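PDB 7A9J: Cfl from Pectobacterium brasiliense, which probably activates carboxylic acids with ATP as acyl adenylates, as a coronafacic acid ligase of the AMP-binding enzyme family studied for amide synthesis. Local coordinates for residues Asp126-Arg129 against Phe130-Lys134; Asn266-Glu269 against Thr270-Thr274; Gly388-Gly392 against His393-Leu397. The protein carries 1 engineered substitution. One frame throughout, in Å; residues are numbered along the deposited sequence.

Contact 1 (Asp126-Arg129 against Phe130-Lys134). With PO4 (phosphate ion), chain C.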
ATOM      1  N   ASP A 126       4.682  21.044  -4.455  1.00 31.92           N
ATOM      2  CA  ASP A 126       5.933  21.517  -3.890  1.00 32.67           C
ATOM      3  C   ASP A 126       6.925  21.808  -4.989  1.00 36.16           C
ATOM      4  O   ASP A 126       6.659  21.629  -6.193  1.00 35.01           O
ATOM      5  CB  ASP A 126       6.505  20.557  -2.823  1.00 32.59           C
ATOM      6  CG  ASP A 126       6.878  19.190  -3.346  1.00 37.05           C
ATOM      7  OD1 ASP A 126       6.919  18.981  -4.581  1.00 35.93           O
ATOM      8  OD2 ASP A 126       7.121  18.285  -2.478  1.00 34.88           O
ATOM      9  N   LYS A 127       8.049  22.400  -4.573  1.00 31.36           N
ATOM     10  CA  LYS A 127       8.982  22.922  -5.547  1.00 31.57           C
ATOM     11  C   LYS A 127       9.441  21.840  -6.521  1.00 39.32           C
ATOM     12  O   LYS A 127       9.401  22.023  -7.747  1.00 32.54           O
ATOM     13  CB  LYS A 127      10.179  23.551  -4.827  1.00 37.41           C
ATOM     14  CG  LYS A 127      11.109  24.252  -5.773  1.00 35.86           C
ATOM     15  CD  LYS A 127      12.321  24.893  -5.076  1.00 43.00           C
ATOM     16  CE  LYS A 127      13.299  25.456  -6.085  1.00 47.35           C
ATOM     17  NZ  LYS A 127      14.471  26.138  -5.470  1.00 46.96           N
ATOM     18  N   LYS A 128       9.893  20.705  -5.983  1.00 32.18           N
ATOM     19  CA  LYS A 128      10.471  19.664  -6.831  1.00 34.94           C
ATOM     20  C   LYS A 128       9.453  19.172  -7.865  1.00 35.13           C
ATOM     21  O   LYS A 128       9.784  19.058  -9.052  1.00 39.41           O
ATOM     22  CB  LYS A 128      10.926  18.508  -5.917  1.00 38.33           C
ATOM     23  CG  LYS A 128      11.555  17.305  -6.649  1.00 47.41           C
ATOM     24  CD  LYS A 128      12.303  16.436  -5.613  1.00 59.00           C
ATOM     25  CE  LYS A 128      12.946  15.175  -6.236  1.00 72.94           C
ATOM     26  NZ  LYS A 128      13.336  14.183  -5.164  1.00 64.93           N
ATOM     27  N   ARG A 129       8.216  18.907  -7.430  1.00 34.62           N
ATOM     28  CA  ARG A 129       7.185  18.343  -8.321  1.00 35.52           C
ATOM     29  C   ARG A 129       6.740  19.368  -9.360  1.00 38.94           C
ATOM     30  O   ARG A 129       6.648  19.072 -10.560  1.00 33.63           O
ATOM     31  CB  ARG A 129       5.991  17.843  -7.498  1.00 31.94           C
ATOM     32  CG  ARG A 129       6.059  16.306  -7.214  1.00 35.31           C
ATOM     33  CD  ARG A 129       7.467  15.844  -6.716  1.00 36.70           C
ATOM     34  NE  ARG A 129       7.760  16.352  -5.352  1.00 34.21           N
ATOM     35  CZ  ARG A 129       8.676  15.802  -4.554  1.00 37.71           C
ATOM     36  NH1 ARG A 129       9.354  14.714  -4.999  1.00 39.17           N
ATOM     37  NH2 ARG A 129       8.938  16.347  -3.356  1.00 37.20           N
ATOM     38  N   PHE A 130       6.498  20.601  -8.922  1.00 35.51           N
ATOM     39  CA  PHE A 130       6.102  21.647  -9.855  1.00 33.22           C
ATOM     40  C   PHE A 130       7.137  21.879 -10.942  1.00 37.86           C
ATOM     41  O   PHE A 130       6.779  22.044 -12.104  1.00 39.38           O
ATOM     42  CB  PHE A 130       5.821  22.967  -9.072  1.00 32.80           C
ATOM     43  CG  PHE A 130       5.413  24.100  -9.972  1.00 36.88           C
ATOM     44  CD1 PHE A 130       4.133  24.113 -10.526  1.00 36.13           C
ATOM     45  CD2 PHE A 130       6.263  25.158 -10.191  1.00 35.56           C
ATOM     46  CE1 PHE A 130       3.768  25.192 -11.380  1.00 39.06           C
ATOM     47  CE2 PHE A 130       5.931  26.216 -11.080  1.00 35.97           C
ATOM     48  CZ  PHE A 130       4.649  26.229 -11.639  1.00 39.49           C
ATOM     49  N   TYR A 131       8.418  22.033 -10.590  1.00 32.78           N
ATOM     50  CA  TYR A 131       9.337  22.484 -11.604  1.00 34.53           C
ATOM     51  C   TYR A 131       9.659  21.363 -12.591  1.00 37.08           C
ATOM     52  O   TYR A 131      10.079  21.646 -13.702  1.00 41.34           O
ATOM     53  CB  TYR A 131      10.610  23.054 -10.977  1.00 36.80           C
ATOM     54  CG  TYR A 131      10.342  24.491 -10.595  1.00 36.85           C
ATOM     55  CD1 TYR A 131      10.305  25.476 -11.578  1.00 38.92           C
ATOM     56  CD2 TYR A 131      10.049  24.839  -9.276  1.00 39.03           C
ATOM     57  CE1 TYR A 131      10.042  26.852 -11.229  1.00 40.86           C
ATOM     58  CE2 TYR A 131       9.776  26.188  -8.935  1.00 38.54           C
ATOM     59  CZ  TYR A 131       9.743  27.137  -9.910  1.00 39.00           C
ATOM     60  OH  TYR A 131       9.497  28.486  -9.593  1.00 42.04           O
ATOM     61  N   GLU A 132       9.391  20.126 -12.192  1.00 36.89           N
ATOM     62  CA  GLU A 132       9.517  19.005 -13.138  1.00 44.17           C
ATOM     63  C   GLU A 132       8.366  18.975 -14.146  1.00 45.33           C
ATOM     64  O   GLU A 132       8.435  18.261 -15.164  1.00 43.10           O
ATOM     65  CB  GLU A 132       9.509  17.692 -12.335  1.00 42.47           C
ATOM     66  CG  GLU A 132      10.863  17.315 -11.746  1.00 51.29           C
ATOM     67  CD  GLU A 132      10.777  16.233 -10.645  1.00 63.08           C
ATOM     68  OE1 GLU A 132       9.670  15.694 -10.343  1.00 66.56           O
ATOM     69  OE2 GLU A 132      11.847  15.915 -10.071  1.00 67.68           O
ATOM     70  N   THR A 133       7.296  19.707 -13.855  1.00 39.48           N
ATOM     71  CA  THR A 133       6.008  19.605 -14.532  1.00 41.16           C
ATOM     72  C   THR A 133       5.465  20.973 -14.933  1.00 42.59           C
ATOM     73  O   THR A 133       4.266  21.105 -15.200  1.00 42.16           O
ATOM     74  CB  THR A 133       5.009  18.913 -13.605  1.00 43.74           C
ATOM     75  OG1 THR A 133       5.684  17.890 -12.870  1.00 44.63           O
ATOM     76  CG2 THR A 133       3.925  18.218 -14.436  1.00 46.98           C
ATOM     77  N   LYS A 134       6.310  21.997 -14.930  1.00 41.18           N
ATOM     78  CA  LYS A 134       5.813  23.371 -14.891  1.00 45.44           C
ATOM     79  C   LYS A 134       5.002  23.715 -16.142  1.00 43.98           C
ATOM     80  O   LYS A 134       3.902  24.275 -16.059  1.00 44.86           O
ATOM     81  CB  LYS A 134       7.000  24.340 -14.773  1.00 38.78           C
ATOM     82  CG  LYS A 134       6.525  25.816 -14.713  1.00 46.49           C
ATOM     83  CD  LYS A 134       7.599  26.703 -14.176  1.00 46.07           C
ATOM     84  CE  LYS A 134       7.142  28.180 -14.180  1.00 40.06           C
ATOM     85  NZ  LYS A 134       6.926  28.815 -15.515  1.00 44.95           N
TER
HETATM   86  P   PO4 C 602      11.498  14.267  -1.556  1.00 48.93           P
HETATM   87  O1  PO4 C 602      11.293  13.635  -2.951  1.00 51.82           O
HETATM   88  O2  PO4 C 602      12.913  14.772  -1.380  1.00 63.92           O
HETATM   89  O3  PO4 C 602      11.229  13.209  -0.530  1.00 50.31           O
HETATM   90  O4  PO4 C 602      10.576  15.411  -1.313  1.00 51.86           O
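Phe130 N donates to Asp126 O at 2.9 Å and Tyr131 N to Lys127 O at 3.0 Å, the i+4 to i bonds that wind helix 127-132. Glu132 N makes only weak bonds to Lys128 O and Arg129 O as the helix runs out. There Thr133 OG1 donates to Arg129 O at 2.8 Å, a short-chain hydroxyl serving a carbonyl of the last turn.

Apolar contacts line one flank. Lys127, its chain extended, crosses Tyr131 obliquely, and Lys127 CG comes 3.7 Å from Tyr131 CD2. Phe130 CD2 sits over the centre of the tyrosine ring. Phe130 has CG anti to its own N (chi1 180°), and its ring packs on strand 145-148, while Tyr131 OH is held by Asp155 and the backbone of Lys152.

The ionic interactions gather at the N-terminal end of the helix. Asp126 is the N-cap, its OD1 accepting from Arg129 N at 3.1 Å. The arginine chain, bent at chi2 (47°) and chi3 (69°), folds back so that NE also reaches OD1 and NH2 reaches Asp126 OD2 at 2.8 Å, a side-on, two-nitrogen salt bridge. Arg129 also binds a phosphate ion, NH2 to O4 and NH1 to O1; Lys128 NZ joins at O1, 3.1 Å away, and Lys128 CB lies over one guanidinium face.

One guanidinium thus bridges carboxylate and phosphate, which should hold its plane fixed. Capping, the salt bridge and a further bond from Gly80 N would be expected to stabilise the aspartate as an anion. The phosphate, probably from the crystallisation liquor and also bonded by Glu261 N, is consistent with a surface able to hold an anion.

Contact 2 (Asn266-Glu269 against Thr270-Thr274); sequences NITE and TLKET
Ile267 and Leu271 lie side by side, one helical turn apart and pointing the same way. Ile267 has CG1 anti to its backbone N (chi1 -179°), and its CD1 then turns along the helix to meet Leu271 CG at 3.8 Å. Branched aliphatic chains suit this buried flank, where both also touch Ile289 of helix 283-294.

Thr270 turns its hydroxyl back toward the start of the helix: OG1 stands 3.0 Å from Asn266 O, which already accepts from Thr270 N at 2.9 Å. The hydroxyl's single proton can go there or to Asp263 O, the carbonyl of the preceding helix, so this small polar residue fits a buried junction between two helices. A turn later, Thr274 OG1 donates to Thr270 O from above the carbonyl plane, at 2.8 Å.

Exposed Glu269 is bent at chi2 and partly exposed Lys272 runs extended, leaving OE2 and NZ 4.2 Å apart, too far for a salt bridge; NZ has a weak hydrogen bond to Asn296. Thr268 OG1 is hydrogen-bonded to Asn292 ND2.

With Ile267 and Leu271 buried, Glu269 and Glu273 exposed, and threonines bordering the apolar strip, helix 267-274 is a typical amphipathic helix packed against a neighbouring one.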
ATOM      1  N   ASN A 266      18.243   5.996   3.163  1.00 41.71           N
ATOM      2  CA  ASN A 266      19.103   5.657   4.290  1.00 41.79           C
ATOM      3  C   ASN A 266      18.274   5.068   5.429  1.00 40.60           C
ATOM      4  O   ASN A 266      18.474   5.428   6.596  1.00 44.43           O
ATOM      5  CB  ASN A 266      19.881   6.910   4.706  1.00 49.98           C
ATOM      6  CG  ASN A 266      20.879   7.328   3.645  1.00 54.46           C
ATOM      7  OD1 ASN A 266      20.678   8.319   2.935  1.00 64.15           O
ATOM      8  ND2 ASN A 266      21.964   6.570   3.525  1.00 61.86           N
ATOM      9  N   ILE A 267      17.383   4.120   5.097  1.00 43.27           N
ATOM     10  CA  ILE A 267      16.296   3.759   6.004  1.00 39.62           C
ATOM     11  C   ILE A 267      16.831   3.159   7.298  1.00 39.13           C
ATOM     12  O   ILE A 267      16.261   3.392   8.372  1.00 39.92           O
ATOM     13  CB  ILE A 267      15.276   2.820   5.317  1.00 36.37           C
ATOM     14  CG1 ILE A 267      14.115   2.473   6.276  1.00 42.34           C
ATOM     15  CG2 ILE A 267      15.958   1.561   4.786  1.00 40.91           C
ATOM     16  CD1 ILE A 267      13.266   3.691   6.597  1.00 44.70           C
ATOM     17  N   THR A 268      17.876   2.329   7.224  1.00 43.47           N
ATOM     18  CA  THR A 268      18.386   1.708   8.447  1.00 45.78           C
ATOM     19  C   THR A 268      18.851   2.764   9.447  1.00 43.80           C
ATOM     20  O   THR A 268      18.489   2.726  10.630  1.00 43.93           O
ATOM     21  CB  THR A 268      19.534   0.740   8.123  1.00 49.95           C
ATOM     22  OG1 THR A 268      19.023  -0.289   7.262  1.00 46.29           O
ATOM     23  CG2 THR A 268      20.051   0.101   9.400  1.00 49.02           C
ATOM     24  N   GLU A 269      19.664   3.718   8.985  1.00 46.55           N
ATOM     25  CA  GLU A 269      20.122   4.776   9.883  1.00 54.43           C
ATOM     26  C   GLU A 269      18.969   5.670  10.321  1.00 43.80           C
ATOM     27  O   GLU A 269      18.923   6.103  11.477  1.00 46.80           O
ATOM     28  CB  GLU A 269      21.236   5.584   9.228  1.00 54.58           C
ATOM     29  CG  GLU A 269      22.612   4.891   9.308  1.00 75.56           C
ATOM     30  CD  GLU A 269      23.134   4.706  10.751  1.00 90.48           C
ATOM     31  OE1 GLU A 269      22.659   5.408  11.677  1.00 87.52           O
ATOM     32  OE2 GLU A 269      24.032   3.854  10.960  1.00101.39           O
ATOM     33  N   THR A 270      18.044   5.979   9.411  1.00 37.16           N
ATOM     34  CA  THR A 270      16.875   6.762   9.779  1.00 40.20           C
ATOM     35  C   THR A 270      16.065   6.084  10.873  1.00 48.29           C
ATOM     36  O   THR A 270      15.571   6.752  11.795  1.00 44.17           O
ATOM     37  CB  THR A 270      16.029   6.990   8.526  1.00 37.59           C
ATOM     38  OG1 THR A 270      16.830   7.778   7.610  1.00 40.70           O
ATOM     39  CG2 THR A 270      14.695   7.702   8.876  1.00 38.22           C
ATOM     40  N   LEU A 271      15.897   4.761  10.779  1.00 40.36           N
ATOM     41  CA  LEU A 271      15.085   4.047  11.763  1.00 37.71           C
ATOM     42  C   LEU A 271      15.785   3.987  13.115  1.00 41.38           C
ATOM     43  O   LEU A 271      15.121   4.054  14.160  1.00 40.27           O
ATOM     44  CB  LEU A 271      14.745   2.638  11.256  1.00 33.82           C
ATOM     45  CG  LEU A 271      13.673   2.548  10.171  1.00 33.63           C
ATOM     46  CD1 LEU A 271      13.437   1.107   9.773  1.00 34.30           C
ATOM     47  CD2 LEU A 271      12.347   3.181  10.744  1.00 34.40           C
ATOM     48  N   LYS A 272      17.110   3.841  13.122  1.00 44.38           N
ATOM     49  CA  LYS A 272      17.835   3.923  14.393  1.00 45.92           C
ATOM     50  C   LYS A 272      17.640   5.286  15.034  1.00 45.29           C
ATOM     51  O   LYS A 272      17.545   5.398  16.260  1.00 53.45           O
ATOM     52  CB  LYS A 272      19.325   3.641  14.193  1.00 52.97           C
ATOM     53  CG  LYS A 272      19.629   2.184  13.841  1.00 52.27           C
ATOM     54  CD  LYS A 272      21.140   1.990  13.651  1.00 63.94           C
ATOM     55  CE  LYS A 272      21.504   0.521  13.439  1.00 80.43           C
ATOM     56  NZ  LYS A 272      22.927   0.348  13.046  1.00 88.87           N
ATOM     57  N   GLU A 273      17.560   6.334  14.226  1.00 44.01           N
ATOM     58  CA  GLU A 273      17.446   7.655  14.837  1.00 50.75           C
ATOM     59  C   GLU A 273      16.020   7.937  15.275  1.00 48.78           C
ATOM     60  O   GLU A 273      15.793   8.530  16.331  1.00 51.81           O
ATOM     61  CB  GLU A 273      17.895   8.742  13.874  1.00 47.39           C
ATOM     62  CG  GLU A 273      17.687  10.132  14.428  1.00 69.99           C
ATOM     63  CD  GLU A 273      18.285  11.201  13.537  1.00 98.98           C
ATOM     64  OE1 GLU A 273      18.461  12.343  14.015  1.00104.51           O
ATOM     65  OE2 GLU A 273      18.580  10.892  12.358  1.00104.03           O
ATOM     66  N   THR A 274      15.035   7.536  14.467  1.00 41.70           N
ATOM     67  CA  THR A 274      13.687   7.997  14.723  1.00 42.13           C
ATOM     68  C   THR A 274      12.851   7.012  15.519  1.00 40.02           C
ATOM     69  O   THR A 274      11.894   7.438  16.166  1.00 41.00           O
ATOM     70  CB  THR A 274      12.962   8.289  13.414  1.00 36.68           C
ATOM     71  OG1 THR A 274      12.955   7.091  12.618  1.00 37.50           O
ATOM     72  CG2 THR A 274      13.614   9.433  12.657  1.00 41.71           C
TER

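Contact 3 (Gly388-Gly392 against His393-Leu397)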
ATOM      1  N   GLY A 388     -18.378   5.694  -7.026  1.00 42.56           N
ATOM      2  CA  GLY A 388     -18.412   5.490  -8.457  1.00 42.89           C
ATOM      3  C   GLY A 388     -17.073   5.866  -9.064  1.00 44.04           C
ATOM      4  O   GLY A 388     -16.074   6.040  -8.373  1.00 40.10           O
ATOM      5  N   ILE A 389     -17.065   5.929 -10.381  1.00 43.89           N
ATOM      6  CA  ILE A 389     -15.848   6.221 -11.115  1.00 41.48           C
ATOM      7  C   ILE A 389     -16.057   7.500 -11.885  1.00 42.40           C
ATOM      8  O   ILE A 389     -17.039   7.640 -12.635  1.00 47.97           O
ATOM      9  CB  ILE A 389     -15.446   5.062 -12.059  1.00 48.59           C
ATOM     10  CG1 ILE A 389     -15.030   3.831 -11.234  1.00 48.08           C
ATOM     11  CG2 ILE A 389     -14.370   5.549 -13.021  1.00 49.95           C
ATOM     12  CD1 ILE A 389     -14.737   2.589 -12.094  1.00 65.33           C
ATOM     13  N   TRP A 390     -15.138   8.437 -11.697  1.00 40.42           N
ATOM     14  CA  TRP A 390     -15.181   9.673 -12.429  1.00 39.59           C
ATOM     15  C   TRP A 390     -14.644   9.414 -13.829  1.00 47.15           C
ATOM     16  O   TRP A 390     -13.513   8.948 -13.977  1.00 50.95           O
ATOM     17  CB  TRP A 390     -14.333  10.722 -11.711  1.00 41.14           C
ATOM     18  CG  TRP A 390     -14.260  11.909 -12.481  1.00 44.82           C
ATOM     19  CD1 TRP A 390     -13.166  12.398 -13.128  1.00 46.11           C
ATOM     20  CD2 TRP A 390     -15.330  12.810 -12.762  1.00 56.90           C
ATOM     21  NE1 TRP A 390     -13.477  13.547 -13.771  1.00 43.03           N
ATOM     22  CE2 TRP A 390     -14.805  13.830 -13.574  1.00 59.20           C
ATOM     23  CE3 TRP A 390     -16.689  12.851 -12.408  1.00 62.34           C
ATOM     24  CZ2 TRP A 390     -15.581  14.896 -14.030  1.00 61.87           C
ATOM     25  CZ3 TRP A 390     -17.463  13.909 -12.867  1.00 62.13           C
ATOM     26  CH2 TRP A 390     -16.908  14.914 -13.676  1.00 66.60           C
ATOM     27  N   ASN A 391     -15.422   9.738 -14.847  1.00 50.53           N
ATOM     28  CA  ASN A 391     -15.046   9.351 -16.202  1.00 58.42           C
ATOM     29  C   ASN A 391     -14.579  10.534 -17.010  1.00 57.00           C
ATOM     30  O   ASN A 391     -14.461  10.439 -18.234  1.00 57.86           O
ATOM     31  CB  ASN A 391     -16.204   8.620 -16.894  1.00 62.45           C
ATOM     32  CG  ASN A 391     -17.455   9.481 -17.073  1.00 67.92           C
ATOM     33  OD1 ASN A 391     -17.405  10.716 -17.136  1.00 64.30           O
ATOM     34  ND2 ASN A 391     -18.598   8.808 -17.173  1.00 77.78           N
ATOM     35  N   GLY A 392     -14.290  11.647 -16.341  1.00 54.95           N
ATOM     36  CA  GLY A 392     -14.001  12.894 -16.980  1.00 56.49           C
ATOM     37  C   GLY A 392     -15.183  13.834 -17.037  1.00 66.84           C
ATOM     38  O   GLY A 392     -14.995  15.056 -16.955  1.00 65.10           O
ATOM     39  N   HIS A 393     -16.396  13.296 -17.164  1.00 74.68           N
ATOM     40  CA  HIS A 393     -17.592  14.121 -17.302  1.00 80.70           C
ATOM     41  C   HIS A 393     -18.629  13.864 -16.225  1.00 80.23           C
ATOM     42  O   HIS A 393     -19.243  14.820 -15.741  1.00 86.47           O
ATOM     43  CB  HIS A 393     -18.234  13.900 -18.675  1.00 85.90           C
ATOM     44  CG  HIS A 393     -17.241  13.682 -19.769  1.00 93.44           C
ATOM     45  ND1 HIS A 393     -16.649  12.458 -20.002  1.00 95.04           N
ATOM     46  CD2 HIS A 393     -16.721  14.532 -20.687  1.00104.28           C
ATOM     47  CE1 HIS A 393     -15.813  12.562 -21.020  1.00109.56           C
ATOM     48  NE2 HIS A 393     -15.839  13.810 -21.456  1.00115.51           N
ATOM     49  N   ASP A 394     -18.846  12.603 -15.840  1.00 65.53           N
ATOM     50  CA  ASP A 394     -19.792  12.258 -14.783  1.00 65.52           C
ATOM     51  C   ASP A 394     -19.258  11.083 -13.974  1.00 67.01           C
ATOM     52  O   ASP A 394     -18.236  10.473 -14.307  1.00 62.50           O
ATOM     53  CB  ASP A 394     -21.177  11.921 -15.335  1.00 69.20           C
ATOM     54  CG  ASP A 394     -21.857  13.122 -15.972  1.00 93.75           C
ATOM     55  OD1 ASP A 394     -21.681  13.307 -17.195  1.00 96.95           O
ATOM     56  OD2 ASP A 394     -22.545  13.887 -15.252  1.00 85.29           O
ATOM     57  N   ILE A 395     -19.961  10.769 -12.895  1.00 55.70           N
ATOM     58  CA  ILE A 395     -19.642   9.613 -12.083  1.00 51.23           C
ATOM     59  C   ILE A 395     -20.406   8.414 -12.604  1.00 50.75           C
ATOM     60  O   ILE A 395     -21.629   8.453 -12.719  1.00 55.84           O
ATOM     61  CB  ILE A 395     -19.988   9.862 -10.613  1.00 56.10           C
ATOM     62  CG1 ILE A 395     -19.447  11.220 -10.206  1.00 49.11           C
ATOM     63  CG2 ILE A 395     -19.498   8.687  -9.750  1.00 47.27           C
ATOM     64  CD1 ILE A 395     -19.318  11.373  -8.718  1.00 54.98           C
ATOM     65  N   GLU A 396     -19.703   7.339 -12.886  1.00 60.79           N
ATOM     66  CA  GLU A 396     -20.377   6.072 -13.120  1.00 69.84           C
ATOM     67  C   GLU A 396     -20.606   5.433 -11.759  1.00 63.43           C
ATOM     68  O   GLU A 396     -19.647   5.040 -11.087  1.00 50.85           O
ATOM     69  CB  GLU A 396     -19.547   5.180 -14.036  1.00 67.62           C
ATOM     70  CG  GLU A 396     -19.100   5.849 -15.322  1.00 75.91           C
ATOM     71  CD  GLU A 396     -18.351   4.893 -16.236  1.00 89.37           C
ATOM     72  OE1 GLU A 396     -19.017   4.192 -17.023  1.00104.82           O
ATOM     73  OE2 GLU A 396     -17.104   4.819 -16.153  1.00 90.10           O
ATOM     74  N   LEU A 397     -21.867   5.318 -11.350  1.00 62.45           N
ATOM     75  CA  LEU A 397     -22.170   4.975  -9.969  1.00 59.17           C
ATOM     76  C   LEU A 397     -21.998   3.484  -9.711  1.00 77.31           C
ATOM     77  O   LEU A 397     -22.233   2.641 -10.585  1.00 77.77           O
ATOM     78  CB  LEU A 397     -23.585   5.423  -9.609  1.00 69.73           C
ATOM     79  CG  LEU A 397     -23.729   6.943  -9.477  1.00 55.36           C
ATOM     80  CD1 LEU A 397     -25.192   7.301  -9.282  1.00 71.89           C
ATOM     81  CD2 LEU A 397     -22.886   7.490  -8.329  1.00 66.73           C
TER
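Strands 388-390 and 395-397 run antiparallel, their axes 163° apart in direction. Ile389 and Glu396 form a hydrogen-bonded pair, with Ile389 N to Glu396 O at 2.8 Å and Glu396 N to Ile389 O at 2.7 Å. The flanking pairs, Gly388 with Leu397 and Trp390 with Ile395, are non-hydrogen-bonded. Beyond them Asn391 N donates to Asp394 O, so residues 391-394 make the turn. Gly388 and Gly392 both have backbone angles that would jam a side chain against the preceding carbonyl; at Gly388 a CB would also run into Glu396 O and Ile395 CG2.

The turn is fastened by the Asn391 side chain. With CG between the backbone N and carbonyl carbon (chi1 63°), OD1 points into the turn and accepts from His393 N at 2.8 Å, an Asx turn, and from Asp394 N at 2.7 Å, the latter almost straight at 175°. His393 ND1 adds a weak bond to the same oxygen. The amide's other branch, ND2, rests 3.5 Å from Glu396 CG, where the two side chains cross at about a right angle.

Trp390 folds beneath the turn. Backbone nitrogens of Gly392 and His393 lie over one ring face toward its rim, while Ile395 CG1 comes to the ring edge, 3.9 Å from CE3. A broad, flat indole suits this place because it covers the turn and still gives NE1 to His117 O; Arg74 makes a cation-pi contact with it. Ile395 CG2, on the same sheet face, packs against Gly388 CA.

Two consecutive antiparallel strands joined by a short turn make this a beta hairpin, its turn Asx-stabilised. Strand 388-390 bonds onward to strand 198-202, placing the hairpin at the edge of a four-stranded antiparallel sheet with strand 395-397 outermost.

How the contacts relate
The three contacts come in series along the chain, each closing before the next opens. Contacts 1 and 2 are single short helices within the AMP-binding enzyme range; their centres are 27 Å apart and their nearest atoms about 12 Å apart. Helix 127-132 directly follows strand 122-125 of the five-stranded parallel sheet, whereas helix 267-274 precedes strand 278-281 of another sheet. Contact 3, a hairpin of the antiparallel sheet, has its centre 28 Å from that of contact 1 and 42 Å from that of contact 2; contacts 2 and 3 lie on opposite sides of the chain's centre. None touches another, so the three are separate local elements of the fold.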